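Local coordinates for protein type I polyketide synthase PikAII (Streptomyces venezuelae, PDB 3QP9) that probably epimerises polyketide intermediates as a C2-type ketoreductase of a modular polyketide synthase, built on Rossmann folds, at residues L81-L86 with S112-D117; G133-L138 with L151-H156; W52-P57 with P66-L71; A120-G123 with T129-T132. All blocks are in the same frame, centred on the assembly; numbering follows the deposited sequence.

Contact 1: L81-L86 with S112-D117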
loop_
_atom_site.group_PDB
_atom_site.type_symbol
_atom_site.label_atom_id
_atom_site.label_comp_id
_atom_site.label_asym_id
_atom_site.label_seq_id
_atom_site.Cartn_x
_atom_site.Cartn_y
_atom_site.Cartn_z
ATOM N N LEU A 81 9.740 -14.613 -21.455
ATOM C CA LEU A 81 8.794 -15.665 -21.164
ATOM C C LEU A 81 7.431 -15.007 -21.106
ATOM O O LEU A 81 7.049 -14.415 -20.071
ATOM C CB LEU A 81 9.122 -16.316 -19.834
ATOM C CG LEU A 81 10.502 -16.942 -19.752
ATOM C CD1 LEU A 81 10.648 -17.591 -18.417
ATOM C CD2 LEU A 81 10.672 -18.005 -20.864
ATOM N N ASP A 82 6.729 -15.052 -22.233
ATOM C CA ASP A 82 5.407 -14.470 -22.323
ATOM C C ASP A 82 4.434 -15.389 -21.615
ATOM O O ASP A 82 4.321 -16.551 -21.974
ATOM C CB ASP A 82 4.972 -14.299 -23.778
ATOM C CG ASP A 82 6.104 -13.856 -24.682
ATOM O OD1 ASP A 82 6.509 -12.669 -24.590
ATOM O OD2 ASP A 82 6.582 -14.707 -25.495
ATOM N N VAL A 83 3.707 -14.864 -20.634
ATOM C CA VAL A 83 2.639 -15.639 -19.987
ATOM C C VAL A 83 1.204 -15.018 -20.105
ATOM O O VAL A 83 1.056 -13.799 -20.330
ATOM C CB VAL A 83 3.034 -15.963 -18.539
ATOM C CG1 VAL A 83 2.947 -14.705 -17.659
ATOM C CG2 VAL A 83 2.192 -17.129 -17.976
ATOM N N SER A 84 0.172 -15.864 -19.976
ATOM C CA SER A 84 -1.226 -15.425 -19.876
ATOM C C SER A 84 -1.444 -14.986 -18.436
ATOM O O SER A 84 -1.374 -15.826 -17.526
ATOM C CB SER A 84 -2.232 -16.549 -20.196
ATOM O OG SER A 84 -1.839 -17.360 -21.302
ATOM N N PRO A 85 -1.683 -13.673 -18.201
ATOM C CA PRO A 85 -1.896 -13.305 -16.794
ATOM C C PRO A 85 -3.055 -14.048 -16.102
ATOM O O PRO A 85 -3.031 -14.203 -14.874
ATOM C CB PRO A 85 -2.140 -11.796 -16.879
ATOM C CG PRO A 85 -1.286 -11.376 -18.025
ATOM C CD PRO A 85 -1.570 -12.464 -19.054
ATOM N N LEU A 86 -4.025 -14.548 -16.883
ATOM C CA LEU A 86 -5.169 -15.281 -16.323
ATOM C C LEU A 86 -4.808 -16.716 -15.957
ATOM O O LEU A 86 -5.512 -17.370 -15.162
ATOM C CB LEU A 86 -6.356 -15.278 -17.290
ATOM C CG LEU A 86 -7.136 -13.965 -17.484
ATOM C CD1 LEU A 86 -8.446 -14.225 -18.229
ATOM C CD2 LEU A 86 -7.427 -13.251 -16.166
ATOM N N SER A 112 10.209 -9.577 -13.283
ATOM C CA SER A 112 8.775 -9.628 -13.650
ATOM C C SER A 112 8.295 -8.311 -14.202
ATOM O O SER A 112 8.382 -7.256 -13.494
ATOM C CB SER A 112 7.966 -9.953 -12.448
ATOM O OG SER A 112 6.590 -9.930 -12.767
ATOM N N LEU A 113 7.792 -8.309 -15.446
ATOM C CA LEU A 113 7.067 -7.088 -15.907
ATOM C C LEU A 113 5.544 -7.247 -15.708
ATOM O O LEU A 113 4.775 -6.519 -16.349
ATOM C CB LEU A 113 7.425 -6.752 -17.393
ATOM C CG LEU A 113 8.927 -6.669 -17.733
ATOM C CD1 LEU A 113 9.147 -6.179 -19.188
ATOM C CD2 LEU A 113 9.713 -5.711 -16.787
ATOM N N LEU A 114 5.103 -8.209 -14.898
ATOM C CA LEU A 114 3.646 -8.558 -14.838
ATOM C C LEU A 114 2.768 -7.427 -14.313
ATOM O O LEU A 114 1.605 -7.337 -14.671
ATOM C CB LEU A 114 3.346 -9.823 -13.999
ATOM C CG LEU A 114 3.918 -11.148 -14.570
ATOM C CD1 LEU A 114 3.725 -12.273 -13.574
ATOM C CD2 LEU A 114 3.205 -11.478 -15.960
ATOM N N ALA A 115 3.342 -6.558 -13.484
ATOM C CA ALA A 115 2.554 -5.447 -12.910
ATOM C C ALA A 115 2.054 -4.470 -13.995
ATOM O O ALA A 115 1.060 -3.755 -13.768
ATOM C CB ALA A 115 3.421 -4.735 -11.824
ATOM N N TRP A 116 2.708 -4.488 -15.170
ATOM C CA TRP A 116 2.354 -3.567 -16.241
ATOM C C TRP A 116 1.006 -3.882 -16.821
ATOM O O TRP A 116 0.414 -3.015 -17.443
ATOM C CB TRP A 116 3.373 -3.507 -17.379
ATOM C CG TRP A 116 4.703 -3.060 -16.921
ATOM C CD1 TRP A 116 5.094 -2.762 -15.631
ATOM C CD2 TRP A 116 5.834 -2.872 -17.742
ATOM N NE1 TRP A 116 6.438 -2.396 -15.619
ATOM C CE2 TRP A 116 6.904 -2.475 -16.908
ATOM C CE3 TRP A 116 6.063 -3.034 -19.102
ATOM C CZ2 TRP A 116 8.168 -2.246 -17.400
ATOM C CZ3 TRP A 116 7.338 -2.815 -19.587
ATOM C CH2 TRP A 116 8.353 -2.364 -18.750
ATOM N N ASP A 117 0.512 -5.085 -16.555
ATOM C CA ASP A 117 -0.810 -5.432 -16.965
ATOM C C ASP A 117 -1.861 -4.814 -16.022
ATOM O O ASP A 117 -2.281 -5.409 -15.041
ATOM C CB ASP A 117 -0.978 -6.948 -17.080
ATOM C CG ASP A 117 -2.336 -7.351 -17.729
ATOM O OD1 ASP A 117 -3.214 -6.483 -17.955
ATOM O OD2 ASP A 117 -2.501 -8.548 -18.057
#

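Contact 2: G133-L138 with L151-H156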
loop_
_atom_site.group_PDB
_atom_site.type_symbol
_atom_site.label_atom_id
_atom_site.label_comp_id
_atom_site.label_asym_id
_atom_site.label_seq_id
_atom_site.Cartn_x
_atom_site.Cartn_y
_atom_site.Cartn_z
ATOM N N GLY A 133 -2.855 -10.190 -9.665
ATOM C CA GLY A 133 -3.034 -11.670 -9.542
ATOM C C GLY A 133 -1.839 -12.398 -10.087
ATOM O O GLY A 133 -1.259 -13.224 -9.403
ATOM N N ALA A 134 -1.470 -12.077 -11.328
ATOM C CA ALA A 134 -0.332 -12.695 -12.041
ATOM C C ALA A 134 0.984 -12.610 -11.258
ATOM O O ALA A 134 1.722 -13.577 -11.182
ATOM C CB ALA A 134 -0.159 -12.083 -13.382
ATOM N N THR A 135 1.264 -11.461 -10.637
ATOM C CA THR A 135 2.484 -11.326 -9.818
ATOM C C THR A 135 2.466 -12.274 -8.640
ATOM O O THR A 135 3.504 -12.937 -8.294
ATOM C CB THR A 135 2.565 -9.918 -9.227
ATOM O OG1 THR A 135 2.680 -8.986 -10.307
ATOM C CG2 THR A 135 3.794 -9.831 -8.270
ATOM N N LEU A 136 1.310 -12.356 -7.994
ATOM C CA LEU A 136 1.187 -13.336 -6.879
ATOM C C LEU A 136 1.447 -14.761 -7.393
ATOM O O LEU A 136 2.186 -15.600 -6.789
ATOM C CB LEU A 136 -0.206 -13.271 -6.222
ATOM C CG LEU A 136 -0.434 -14.467 -5.235
ATOM C CD1 LEU A 136 0.537 -14.521 -4.088
ATOM C CD2 LEU A 136 -1.877 -14.622 -4.706
ATOM N N THR A 137 0.879 -15.017 -8.560
ATOM C CA THR A 137 0.988 -16.368 -9.136
ATOM C C THR A 137 2.423 -16.719 -9.443
ATOM O O THR A 137 2.879 -17.884 -9.274
ATOM C CB THR A 137 0.062 -16.441 -10.358
ATOM O OG1 THR A 137 -1.262 -16.258 -9.857
ATOM C CG2 THR A 137 0.135 -17.840 -11.059
ATOM N N LEU A 138 3.162 -15.720 -9.871
ATOM C CA LEU A 138 4.566 -15.894 -10.213
ATOM C C LEU A 138 5.433 -16.195 -8.995
ATOM O O LEU A 138 6.304 -17.033 -9.089
ATOM C CB LEU A 138 5.099 -14.711 -11.019
ATOM C CG LEU A 138 6.596 -14.742 -11.342
ATOM C CD1 LEU A 138 6.886 -15.841 -12.366
ATOM C CD2 LEU A 138 7.064 -13.434 -11.841
ATOM N N LEU A 151 13.995 -12.868 -7.502
ATOM C CA LEU A 151 12.920 -12.264 -8.271
ATOM C C LEU A 151 12.928 -10.726 -8.127
ATOM O O LEU A 151 12.782 -10.211 -6.999
ATOM C CB LEU A 151 11.580 -12.658 -7.670
ATOM C CG LEU A 151 10.270 -12.119 -8.339
ATOM C CD1 LEU A 151 10.257 -12.191 -9.945
ATOM C CD2 LEU A 151 8.985 -12.749 -7.783
ATOM N N TRP A 152 12.964 -10.023 -9.227
ATOM C CA TRP A 152 12.782 -8.544 -9.127
ATOM C C TRP A 152 11.463 -8.121 -9.825
ATOM O O TRP A 152 11.220 -8.532 -10.981
ATOM C CB TRP A 152 13.962 -7.866 -9.758
ATOM C CG TRP A 152 15.228 -7.938 -8.960
ATOM C CD1 TRP A 152 16.152 -8.981 -8.953
ATOM C CD2 TRP A 152 15.721 -6.956 -8.051
ATOM N NE1 TRP A 152 17.209 -8.654 -8.128
ATOM C CE2 TRP A 152 16.972 -7.411 -7.576
ATOM C CE3 TRP A 152 15.273 -5.676 -7.672
ATOM C CZ2 TRP A 152 17.739 -6.674 -6.631
ATOM C CZ3 TRP A 152 16.016 -4.931 -6.783
ATOM C CH2 TRP A 152 17.274 -5.402 -6.307
ATOM N N CYS A 153 10.627 -7.292 -9.169
ATOM C CA CYS A 153 9.344 -6.864 -9.790
ATOM C C CYS A 153 9.438 -5.417 -10.155
ATOM O O CYS A 153 9.751 -4.606 -9.329
ATOM C CB CYS A 153 8.142 -7.093 -8.833
ATOM S SG CYS A 153 7.846 -8.860 -8.521
ATOM N N VAL A 154 9.220 -5.103 -11.415
ATOM C CA VAL A 154 9.366 -3.744 -11.896
ATOM C C VAL A 154 8.013 -3.114 -12.111
ATOM O O VAL A 154 7.117 -3.746 -12.705
ATOM C CB VAL A 154 10.240 -3.724 -13.145
ATOM C CG1 VAL A 154 10.338 -2.313 -13.752
ATOM C CG2 VAL A 154 11.702 -4.222 -12.783
ATOM N N THR A 155 7.819 -1.863 -11.607
ATOM C CA THR A 155 6.589 -1.151 -11.814
ATOM C C THR A 155 6.934 0.158 -12.519
ATOM O O THR A 155 8.089 0.452 -12.705
ATOM C CB THR A 155 5.884 -0.823 -10.458
ATOM O OG1 THR A 155 6.810 -0.074 -9.616
ATOM C CG2 THR A 155 5.385 -2.124 -9.754
ATOM N N HIS A 156 5.925 0.936 -12.943
ATOM C CA HIS A 156 6.137 2.336 -13.440
ATOM C C HIS A 156 5.015 3.160 -12.883
ATOM O O HIS A 156 3.870 2.732 -12.911
ATOM C CB HIS A 156 6.195 2.415 -15.015
ATOM C CG HIS A 156 4.972 1.911 -15.707
ATOM N ND1 HIS A 156 3.954 2.751 -16.109
ATOM C CD2 HIS A 156 4.599 0.648 -16.083
ATOM C CE1 HIS A 156 2.989 2.035 -16.675
ATOM N NE2 HIS A 156 3.351 0.755 -16.668
#

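Contact 3: W52-P57 with P66-L71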
loop_
_atom_site.group_PDB
_atom_site.type_symbol
_atom_site.label_atom_id
_atom_site.label_comp_id
_atom_site.label_asym_id
_atom_site.label_seq_id
_atom_site.Cartn_x
_atom_site.Cartn_y
_atom_site.Cartn_z
ATOM N N TRP A 52 18.895 -14.244 -17.549
ATOM C CA TRP A 52 17.779 -13.529 -16.886
ATOM C C TRP A 52 16.448 -13.932 -17.529
ATOM O O TRP A 52 16.263 -13.814 -18.755
ATOM C CB TRP A 52 17.984 -11.987 -16.892
ATOM C CG TRP A 52 18.870 -11.560 -15.723
ATOM C CD1 TRP A 52 20.233 -11.714 -15.643
ATOM C CD2 TRP A 52 18.460 -11.006 -14.437
ATOM N NE1 TRP A 52 20.689 -11.259 -14.425
ATOM C CE2 TRP A 52 19.618 -10.847 -13.666
ATOM C CE3 TRP A 52 17.232 -10.599 -13.897
ATOM C CZ2 TRP A 52 19.593 -10.308 -12.367
ATOM C CZ3 TRP A 52 17.201 -10.104 -12.574
ATOM C CH2 TRP A 52 18.380 -9.960 -11.844
ATOM N N LEU A 53 15.505 -14.415 -16.750
ATOM C CA LEU A 53 14.194 -14.649 -17.317
ATOM C C LEU A 53 13.393 -13.370 -17.170
ATOM O O LEU A 53 13.349 -12.783 -16.064
ATOM C CB LEU A 53 13.460 -15.780 -16.583
ATOM C CG LEU A 53 14.132 -17.154 -16.551
ATOM C CD1 LEU A 53 13.180 -18.149 -15.973
ATOM C CD2 LEU A 53 14.661 -17.612 -17.942
ATOM N N VAL A 54 12.772 -12.944 -18.251
ATOM C CA VAL A 54 11.916 -11.775 -18.210
ATOM C C VAL A 54 10.508 -12.232 -18.403
ATOM O O VAL A 54 10.165 -12.761 -19.441
ATOM C CB VAL A 54 12.351 -10.690 -19.203
ATOM C CG1 VAL A 54 11.436 -9.413 -19.126
ATOM C CG2 VAL A 54 13.816 -10.396 -18.970
ATOM N N VAL A 55 9.724 -12.140 -17.350
ATOM C CA VAL A 55 8.344 -12.488 -17.426
ATOM C C VAL A 55 7.433 -11.361 -17.813
ATOM O O VAL A 55 7.199 -10.502 -16.998
ATOM C CB VAL A 55 7.873 -13.035 -16.121
ATOM C CG1 VAL A 55 6.536 -13.736 -16.301
ATOM C CG2 VAL A 55 8.919 -13.968 -15.569
ATOM N N VAL A 56 6.861 -11.432 -19.022
ATOM C CA VAL A 56 6.059 -10.402 -19.642
ATOM C C VAL A 56 4.610 -10.893 -19.781
ATOM O O VAL A 56 4.367 -12.069 -20.096
ATOM C CB VAL A 56 6.668 -10.108 -21.022
ATOM C CG1 VAL A 56 6.043 -8.930 -21.708
ATOM C CG2 VAL A 56 8.159 -9.884 -20.829
ATOM N N PRO A 57 3.614 -10.020 -19.518
ATOM C CA PRO A 57 2.254 -10.461 -19.808
ATOM C C PRO A 57 2.081 -10.603 -21.334
ATOM O O PRO A 57 2.613 -9.787 -22.096
ATOM C CB PRO A 57 1.373 -9.371 -19.199
ATOM C CG PRO A 57 2.244 -8.644 -18.262
ATOM C CD PRO A 57 3.644 -8.734 -18.815
ATOM N N PRO A 66 12.632 -3.099 -25.350
ATOM C CA PRO A 66 13.732 -2.313 -24.855
ATOM C C PRO A 66 14.228 -2.747 -23.430
ATOM O O PRO A 66 15.417 -2.560 -23.105
ATOM C CB PRO A 66 13.179 -0.879 -24.915
ATOM C CG PRO A 66 11.665 -1.049 -24.653
ATOM C CD PRO A 66 11.326 -2.450 -25.139
ATOM N N VAL A 67 13.342 -3.328 -22.605
ATOM C CA VAL A 67 13.802 -4.102 -21.423
ATOM C C VAL A 67 14.920 -5.172 -21.774
ATOM O O VAL A 67 16.013 -5.130 -21.203
ATOM C CB VAL A 67 12.652 -4.734 -20.602
ATOM C CG1 VAL A 67 13.229 -5.410 -19.340
ATOM C CG2 VAL A 67 11.625 -3.675 -20.186
ATOM N N LEU A 68 14.687 -6.095 -22.722
ATOM C CA LEU A 68 15.780 -7.024 -23.042
ATOM C C LEU A 68 16.984 -6.350 -23.649
ATOM O O LEU A 68 18.127 -6.740 -23.353
ATOM C CB LEU A 68 15.349 -8.241 -23.894
ATOM C CG LEU A 68 13.955 -8.843 -23.867
ATOM C CD1 LEU A 68 14.010 -10.092 -24.738
ATOM C CD2 LEU A 68 13.524 -9.204 -22.478
ATOM N N ALA A 69 16.777 -5.297 -24.455
ATOM C CA ALA A 69 17.958 -4.622 -24.980
ATOM C C ALA A 69 18.808 -4.082 -23.828
ATOM O O ALA A 69 20.021 -4.287 -23.808
ATOM C CB ALA A 69 17.586 -3.501 -26.000
ATOM N N ALA A 70 18.178 -3.435 -22.830
ATOM C CA ALA A 70 18.968 -2.918 -21.691
ATOM C C ALA A 70 19.698 -3.989 -20.914
ATOM O O ALA A 70 20.871 -3.810 -20.548
ATOM C CB ALA A 70 18.105 -2.079 -20.753
ATOM N N LEU A 71 19.018 -5.110 -20.671
ATOM C CA LEU A 71 19.648 -6.217 -19.967
ATOM C C LEU A 71 20.829 -6.784 -20.803
ATOM O O LEU A 71 21.931 -7.030 -20.276
ATOM C CB LEU A 71 18.635 -7.336 -19.712
ATOM C CG LEU A 71 17.425 -7.109 -18.790
ATOM C CD1 LEU A 71 16.475 -8.183 -18.974
ATOM C CD2 LEU A 71 17.875 -7.177 -17.400
#

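Contact 4: A120-G123 with T129-T132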
loop_
_atom_site.group_PDB
_atom_site.type_symbol
_atom_site.label_atom_id
_atom_site.label_comp_id
_atom_site.label_asym_id
_atom_site.label_seq_id
_atom_site.Cartn_x
_atom_site.Cartn_y
_atom_site.Cartn_z
ATOM N N ALA A 120 -8.493 -5.090 -16.325
ATOM C CA ALA A 120 -9.476 -5.729 -15.433
ATOM C C ALA A 120 -9.476 -7.252 -15.426
ATOM O O ALA A 120 -9.343 -7.923 -16.464
ATOM C CB ALA A 120 -10.896 -5.238 -15.757
ATOM N N HIS A 121 -9.638 -7.803 -14.241
ATOM C CA HIS A 121 -9.784 -9.244 -14.116
ATOM C C HIS A 121 -11.272 -9.579 -14.065
ATOM O O HIS A 121 -12.017 -8.962 -13.295
ATOM C CB HIS A 121 -9.062 -9.741 -12.887
ATOM C CG HIS A 121 -9.119 -11.217 -12.700
ATOM N ND1 HIS A 121 -8.037 -12.039 -12.937
ATOM C CD2 HIS A 121 -10.110 -12.020 -12.248
ATOM C CE1 HIS A 121 -8.365 -13.290 -12.656
ATOM N NE2 HIS A 121 -9.621 -13.305 -12.241
ATOM N N PRO A 122 -11.696 -10.599 -14.861
ATOM C CA PRO A 122 -13.101 -11.003 -15.034
ATOM C C PRO A 122 -13.828 -11.271 -13.712
ATOM O O PRO A 122 -15.014 -10.987 -13.578
ATOM C CB PRO A 122 -13.004 -12.316 -15.849
ATOM C CG PRO A 122 -11.697 -12.257 -16.537
ATOM C CD PRO A 122 -10.772 -11.495 -15.588
ATOM N N GLY A 123 -13.143 -11.819 -12.725
ATOM C CA GLY A 123 -13.895 -12.160 -11.519
ATOM C C GLY A 123 -14.075 -11.007 -10.526
ATOM O O GLY A 123 -14.678 -11.209 -9.494
ATOM N N THR A 129 -6.043 -5.702 -10.503
ATOM C CA THR A 129 -5.790 -5.888 -11.975
ATOM C C THR A 129 -5.241 -7.275 -12.263
ATOM O O THR A 129 -4.914 -8.022 -11.326
ATOM C CB THR A 129 -4.797 -4.841 -12.610
ATOM O OG1 THR A 129 -3.445 -5.151 -12.273
ATOM C CG2 THR A 129 -5.122 -3.392 -12.225
ATOM N N ARG A 130 -5.139 -7.644 -13.542
ATOM C CA ARG A 130 -4.657 -9.001 -13.866
ATOM C C ARG A 130 -3.202 -9.132 -13.437
ATOM O O ARG A 130 -2.769 -10.169 -12.938
ATOM C CB ARG A 130 -4.808 -9.256 -15.346
ATOM C CG ARG A 130 -6.274 -9.563 -15.762
ATOM C CD ARG A 130 -6.332 -10.051 -17.244
ATOM N NE ARG A 130 -7.615 -9.737 -17.913
ATOM C CZ ARG A 130 -8.131 -10.399 -18.957
ATOM N NH1 ARG A 130 -9.301 -10.025 -19.470
ATOM N NH2 ARG A 130 -7.493 -11.432 -19.484
ATOM N N GLY A 131 -2.461 -8.036 -13.618
ATOM C CA GLY A 131 -1.067 -7.926 -13.128
ATOM C C GLY A 131 -0.874 -8.155 -11.637
ATOM O O GLY A 131 0.144 -8.707 -11.245
ATOM N N THR A 132 -1.829 -7.709 -10.814
ATOM C CA THR A 132 -1.822 -7.982 -9.376
ATOM C C THR A 132 -1.859 -9.517 -9.075
ATOM O O THR A 132 -1.044 -10.034 -8.272
ATOM C CB THR A 132 -3.007 -7.302 -8.660
ATOM O OG1 THR A 132 -3.279 -5.993 -9.227
ATOM C CG2 THR A 132 -2.709 -7.114 -7.163
#

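Contact 1: L81-L86 with S112-D117
Pro-85 and Asp-117 form the more intimate of two separate touches here, the carboxylate oxygen OD2 of Asp-117 lying 3.1 Å from CG of Pro-85. The same oxygen is 3.5 Å from Pro-85 CB, so it meets one border of the pyrrolidine ring rather than a single carbon, and the two side chains run roughly perpendicular. Asp-117 reaches this place because its CG stands opposite the backbone N (chi1 -171°), which carries the carboxylate to Pro-85; the other oxygen, OD1, is hydrogen-bonded to Ser-119 OG. The second touch is purely apolar: CG1 of Val-83 meets CD2 of Leu-114 at 3.7 Å, methyl against methyl, again with the side chains at about a right angle.

Strand 77-83 lies at one border of a parallel Rossmann-like sheet, and strand 51-57 separates it from strand 109-112. The contact therefore bridges the C-terminal ends of two non-adjacent strands, and Pro-57, at the end of the strand between them, touches Pro-85, Leu-114 and Asp-117.

Behind Leu-114 stands an ST turn, in which the backbone N of Leu-114 donates to Ser-112 OG (3.1 Å, 162°). A short 3-10 segment follows, with Trp-116 N bonded to Leu-113 O and Asp-117 N to Leu-114 O. CB of Leu-113 sits over the centre of one face of the Trp-116 ring. Farther out, Trp-116 meets His-156 edge-to-face, while the backbone of Val-83 is bonded to Val-56 and Glu-58.

Contact 2: G133-L138 with L151-H156
Leu-138 and Leu-151 meet through one methyl each, CD2 of Leu-138 lying 3.9 Å from CD1 of Leu-151. Both leucines adopt the same kind of conformation: CG lies opposite the backbone N (chi1 176° in Leu-138, -180° in Leu-151), and each chain extends into the layer between helix and strand, where the two pass at a slant. A looser pair lies one turn back on the helix. There the methyl CG2 of Thr-135 faces SG of Cys-153 at 4.2 Å. The threonine presents carbon rather than oxygen because its OG1 is turned back beside the backbone N and is hydrogen-bonded to Gly-131 O, one helical turn earlier.

The arrangement illustrates how a beta-alpha-beta unit of a Rossmann-like fold is packed. Strand 109-112 leads through a long loop into helix 130-144, which lies against the sheet, and the chain returns as strand 151-156. Leu-151 and Cys-153, two residues apart, both point to the helix, whereas Trp-152 and Val-154 between and beyond them touch Leu-111 of the neighbouring strand.

Thr-137 uses its hydroxyl in a similar intrahelical way. OG1 donates to Gly-133 O at 3.1 Å, from 50° out of the carbonyl plane, and the same oxygen also accepts from Thr-137 N at 2.9 Å; two bonds from one residue thus grip a single carbonyl. Thr-135 further touches Val-175 and Met-178 of helix 170-185, while Leu-114 packs against Ala-134, Thr-135 and Leu-138.

Contact 3: W52-P57 with P66-L71
Val-54 and Leu-68 are the facing pair of a strand and a helix that run nearly antiparallel, the axes of the two short segments 10.4 Å apart at closest approach and 167° between their directions. Val-54 supplies the strand's share of the direct touches and meets three helix residues. Its CG2 methyl is pressed by CD1 of Leu-71 at 3.5 Å, slightly tighter than ordinary van der Waals contact, and also by CD2 of Leu-68 at 3.7 Å. The other branch, CG1, is 4.0 Å from Leu-68 CD2 and only loosely near Val-67 CG1. Leu-68 starts off along the flank of the helix, with a first torsion (chi1 -29°) well away from a staggered position, yet its CD2 swings back over CB of Val-54. No polar bond crosses the interface; the close touches are all aliphatic, with Trp-52 lying a little farther off beside them.

Helix 65-73 links strand 51-57 to strand 77-83 as a beta-alpha-beta unit of the Rossmann-like sheet. Around the contact, Leu-68 also touches Gln-80 and Leu-71 touches Pro-78, both of strand 77-83; Val-67 reaches Leu-111 of strand 109-112, and helix 202-212 meets Trp-52, Ala-70 and Leu-71.

Contact 4: A120-G123 with T129-T132
Arg-130 and the backbone carbonyl of Ala-120 make the one hydrogen bond across this surface contact. NE of Arg-130 donates to Ala-120 O at 2.9 Å with a fairly straight N-H...O angle of 161°. The oxygen lies at the edge of the guanidinium, near its plane, while the donor is tilted 32° from the plane of the carbonyl. An extended course from CG to NE carries the arginine past His-121 to the Ala-120 carbonyl.

Packing accompanies the bond. CD of Pro-122 lies over one face of the guanidinium, 4.0 Å above its plane and displaced toward the rim. The aliphatic part of Arg-130 passes His-121 at about a right angle, its CG 3.9 Å from CA and 4.0 Å from CB of the histidine. Ring and guanidinium planes are 69° apart, so the two groups do not stack. Pro-122 CD also sits over a face of the His-121 ring.

Hydrogen bonds also gather at the helix start: Thr-129 is the N-cap residue, its backbone N donates to Thr-132 OG1 (3.1 Å), and its OG1 is hydrogen-bonded to Asp-117 O.

The loop thus folds back onto the start of helix 130-144. Leu-86, just beyond strand 77-83, touches His-121 and Arg-130, while helix 363-386 meets His-121 through Asp-364 and Thr-132 through Leu-366, and helix 170-185 meets Thr-129 through Ala-171.

Along the chain the order is contact 3, contact 1, contact 4, contact 2, each closing before the next opens. Contacts 1, 2 and 3 reach the same parallel sheet, whose strands run 77-83, 51-57, 109-112, 151-156 in space. Contact 1 is central, about 8 Å from contact 2 and 11 Å from contacts 3 and 4, centre to centre; contacts 3 and 4 are about 22 Å apart. Backbone bonds join Ser-112 to Trp-152 and probably Val-154, and probably Leu-113 to Val-55. Asp-117 O, bonded to Gly-131 N and Thr-129, ties contact 1 to contact 4, and helix 130-144 carries contacts 4 and 2. All four probably lie in the structural, Rossmann-like subdomain of the ketoreductase.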